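Side-chain contact in flavoredoxin (Methanosarcina acetivorans, PDB 3BNK), which binds flavin mononucleotide and probably serves as an electron-transfer flavoprotein of the flavoredoxin family: residues 45-50 / 67-72. Sequence-based numbering, arbitrary orientation.
Sequences PMLGVG and FSVNFP. With FMN (flavin mononucleotide), chain D.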
loop_
_atom_site.group_PDB
_atom_site.type_symbol
_atom_site.label_atom_id
_atom_site.label_comp_id
_atom_site.label_asym_id
_atom_site.label_seq_id
_atom_site.Cartn_x
_atom_site.Cartn_y
_atom_site.Cartn_z
ATOM N N PRO B 45 2.132 -13.311 -9.462
ATOM C CA PRO B 45 1.670 -12.046 -8.879
ATOM C C PRO B 45 0.841 -12.270 -7.599
ATOM O O PRO B 45 -0.207 -12.897 -7.651
ATOM C CB PRO B 45 0.829 -11.434 -10.002
ATOM C CG PRO B 45 0.426 -12.618 -10.860
ATOM C CD PRO B 45 1.599 -13.524 -10.821
ATOM N N MET B 46 1.352 -11.793 -6.461
ATOM C CA MET B 46 0.647 -11.879 -5.175
ATOM C C MET B 46 0.483 -10.509 -4.493
ATOM O O MET B 46 1.382 -9.669 -4.548
ATOM C CB MET B 46 1.384 -12.817 -4.202
ATOM C CG MET B 46 1.690 -14.230 -4.729
ATOM S SD MET B 46 2.703 -15.208 -3.578
ATOM C CE MET B 46 1.673 -15.233 -2.136
ATOM N N LEU B 47 -0.670 -10.310 -3.851
ATOM C CA LEU B 47 -0.930 -9.140 -3.002
ATOM C C LEU B 47 -1.154 -9.632 -1.574
ATOM O O LEU B 47 -1.254 -10.831 -1.326
ATOM C CB LEU B 47 -2.213 -8.408 -3.419
ATOM C CG LEU B 47 -2.722 -7.955 -4.784
ATOM C CD1 LEU B 47 -4.225 -7.840 -4.770
ATOM C CD2 LEU B 47 -2.122 -6.595 -5.197
ATOM N N GLY B 48 -1.269 -8.695 -0.644
ATOM C CA GLY B 48 -1.622 -9.014 0.726
ATOM C C GLY B 48 -2.655 -8.040 1.233
ATOM O O GLY B 48 -2.706 -6.882 0.803
ATOM N N VAL B 49 -3.463 -8.501 2.170
ATOM C CA VAL B 49 -4.582 -7.726 2.681
ATOM C C VAL B 49 -4.620 -7.824 4.215
ATOM O O VAL B 49 -4.623 -8.936 4.766
ATOM C CB VAL B 49 -5.894 -8.198 2.003
ATOM C CG1 VAL B 49 -7.100 -7.889 2.839
ATOM C CG2 VAL B 49 -6.033 -7.569 0.595
ATOM N N GLY B 50 -4.601 -6.662 4.879
ATOM C CA GLY B 50 -4.599 -6.546 6.336
ATOM C C GLY B 50 -5.983 -6.357 6.942
ATOM O O GLY B 50 -6.693 -5.386 6.637
ATOM N N PHE B 67 -10.615 -14.223 -2.031
ATOM C CA PHE B 67 -11.126 -12.889 -1.806
ATOM C C PHE B 67 -10.923 -12.027 -3.058
ATOM O O PHE B 67 -10.201 -12.404 -3.987
ATOM C CB PHE B 67 -10.479 -12.241 -0.566
ATOM C CG PHE B 67 -8.988 -11.998 -0.696
ATOM C CD1 PHE B 67 -8.504 -10.785 -1.199
ATOM C CD2 PHE B 67 -8.065 -12.972 -0.296
ATOM C CE1 PHE B 67 -7.130 -10.549 -1.298
ATOM C CE2 PHE B 67 -6.684 -12.754 -0.400
ATOM C CZ PHE B 67 -6.214 -11.542 -0.899
ATOM N N SER B 68 -11.588 -10.877 -3.078
ATOM C CA SER B 68 -11.374 -9.911 -4.142
ATOM C C SER B 68 -10.960 -8.558 -3.591
ATOM O O SER B 68 -11.277 -8.205 -2.455
ATOM C CB SER B 68 -12.624 -9.765 -5.021
ATOM O OG SER B 68 -13.725 -9.307 -4.258
ATOM N N VAL B 69 -10.243 -7.817 -4.424
ATOM C CA VAL B 69 -9.852 -6.454 -4.146
ATOM C C VAL B 69 -10.470 -5.614 -5.261
ATOM O O VAL B 69 -10.177 -5.836 -6.436
ATOM C CB VAL B 69 -8.316 -6.308 -4.115
ATOM C CG1 VAL B 69 -7.920 -4.885 -3.767
ATOM C CG2 VAL B 69 -7.705 -7.267 -3.108
ATOM N N ASN B 70 -11.323 -4.668 -4.865
ATOM C CA ASN B 70 -12.217 -3.933 -5.768
ATOM C C ASN B 70 -11.958 -2.434 -5.640
ATOM O O ASN B 70 -11.886 -1.912 -4.529
ATOM C CB ASN B 70 -13.696 -4.217 -5.433
ATOM C CG ASN B 70 -14.087 -5.677 -5.611
ATOM O OD1 ASN B 70 -14.331 -6.144 -6.724
ATOM N ND2 ASN B 70 -14.170 -6.401 -4.499
ATOM N N PHE B 71 -11.804 -1.747 -6.772
ATOM C CA PHE B 71 -11.445 -0.317 -6.756
ATOM C C PHE B 71 -12.635 0.562 -7.096
ATOM O O PHE B 71 -13.004 0.653 -8.249
ATOM C CB PHE B 71 -10.282 -0.016 -7.727
ATOM C CG PHE B 71 -8.957 -0.541 -7.266
ATOM C CD1 PHE B 71 -8.618 -1.885 -7.459
ATOM C CD2 PHE B 71 -8.044 0.302 -6.637
ATOM C CE1 PHE B 71 -7.400 -2.388 -7.039
ATOM C CE2 PHE B 71 -6.816 -0.181 -6.204
ATOM C CZ PHE B 71 -6.489 -1.537 -6.397
ATOM N N PRO B 72 -13.236 1.228 -6.089
ATOM C CA PRO B 72 -14.302 2.169 -6.433
ATOM C C PRO B 72 -13.755 3.459 -7.067
ATOM O O PRO B 72 -12.593 3.817 -6.847
ATOM C CB PRO B 72 -14.956 2.448 -5.077
ATOM C CG PRO B 72 -13.809 2.323 -4.091
ATOM C CD PRO B 72 -12.983 1.179 -4.631
HETATM N N1 FMN D . -10.278 -2.605 8.548
HETATM C C2 FMN D . -9.227 -3.493 8.433
HETATM O O2 FMN D . -9.191 -4.468 9.175
HETATM N N3 FMN D . -8.238 -3.290 7.486
HETATM C C4 FMN D . -8.312 -2.182 6.658
HETATM O O4 FMN D . -7.427 -2.001 5.830
HETATM C C4A FMN D . -9.376 -1.279 6.778
HETATM N N5 FMN D . -9.454 -0.159 5.961
HETATM C C5A FMN D . -10.513 0.723 6.065
HETATM C C6 FMN D . -10.568 1.824 5.202
HETATM C C7 FMN D . -11.630 2.735 5.298
HETATM C C7M FMN D . -11.714 3.843 4.291
HETATM C C8 FMN D . -12.636 2.535 6.255
HETATM C C8M FMN D . -13.912 3.350 6.226
HETATM C C9 FMN D . -12.579 1.420 7.101
HETATM C C9A FMN D . -11.528 0.504 7.012
HETATM N N10 FMN D . -11.458 -0.617 7.847
HETATM C C10 FMN D . -10.378 -1.497 7.732
HETATM C "C1'" FMN D . -12.579 -0.936 8.800
HETATM C "C2'" FMN D . -13.501 -2.037 8.293
HETATM O "O2'" FMN D . -13.782 -1.850 6.919
HETATM C "C3'" FMN D . -14.838 -2.017 9.036
HETATM O "O3'" FMN D . -14.695 -2.256 10.425
HETATM C "C4'" FMN D . -15.844 -2.976 8.401
HETATM O "O4'" FMN D . -17.113 -2.714 8.937
HETATM C "C5'" FMN D . -15.526 -4.455 8.582
HETATM O "O5'" FMN D . -16.554 -5.123 7.873
HETATM P P FMN D . -16.990 -6.645 8.193
HETATM O O1P FMN D . -17.209 -6.789 9.671
HETATM O O2P FMN D . -15.855 -7.535 7.782
HETATM O O3P FMN D . -18.218 -7.046 7.425
#
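The CA atoms of Val49 and Val69 are the nearest such pair across strands 46-50 and 67-71, which cross almost at right angles (87°) with their axes 9.5 Å apart. No hydrogen bond links the two strands; what joins them is apolar side chains alone, as happens where two walls of a closed sheet face each other. Leu47 and Val49 point inward from one wall, Phe67 and Val69 from the other.

Between them, the CG2 methyls of Val49 and Val69 take part in all three close approaches. That of Val49 lies 3.7 Å from CE1 of Phe67, approaching the ring obliquely, and 4.1 Å from CG2 of Val69, which it meets tip to tip. CG1 is anti to the backbone N in Val69 and only roughly so in Val49 (chi1 156°), leaving CG2 beside that nitrogen in each and turned into the interface. From its other neighbour, Leu47, the CG2 methyl of Val69 receives CD1, again end to end, at 3.9 Å. The same Val69 methyl lies in the plane of the Phe67 ring, at its edge, and so flanks the aromatic group within its own strand.

Behind this apolar face, Ser68 and Asn70 point from the opposite side of strand 67-71. Asn70 ND2 donates to Ser68 OG (2.9 Å), while Asn70 OD1 accepts from Ile110 N and Asn116 ND2. Leu21 of strand 16-25 touches both Val49 and Phe67, Phe133 also packs on Phe67, and Ile13 of the second subunit reaches Leu47.

At the end of the first segment, Gly50 O accepts a hydrogen bond from N3 of FMN (2.7 Å), tying a strand that lines this core directly to the isoalloxazine. Such orthogonal packing across a curled antiparallel sheet is characteristic of the flavin reductase-like, FMN-binding beta-barrel.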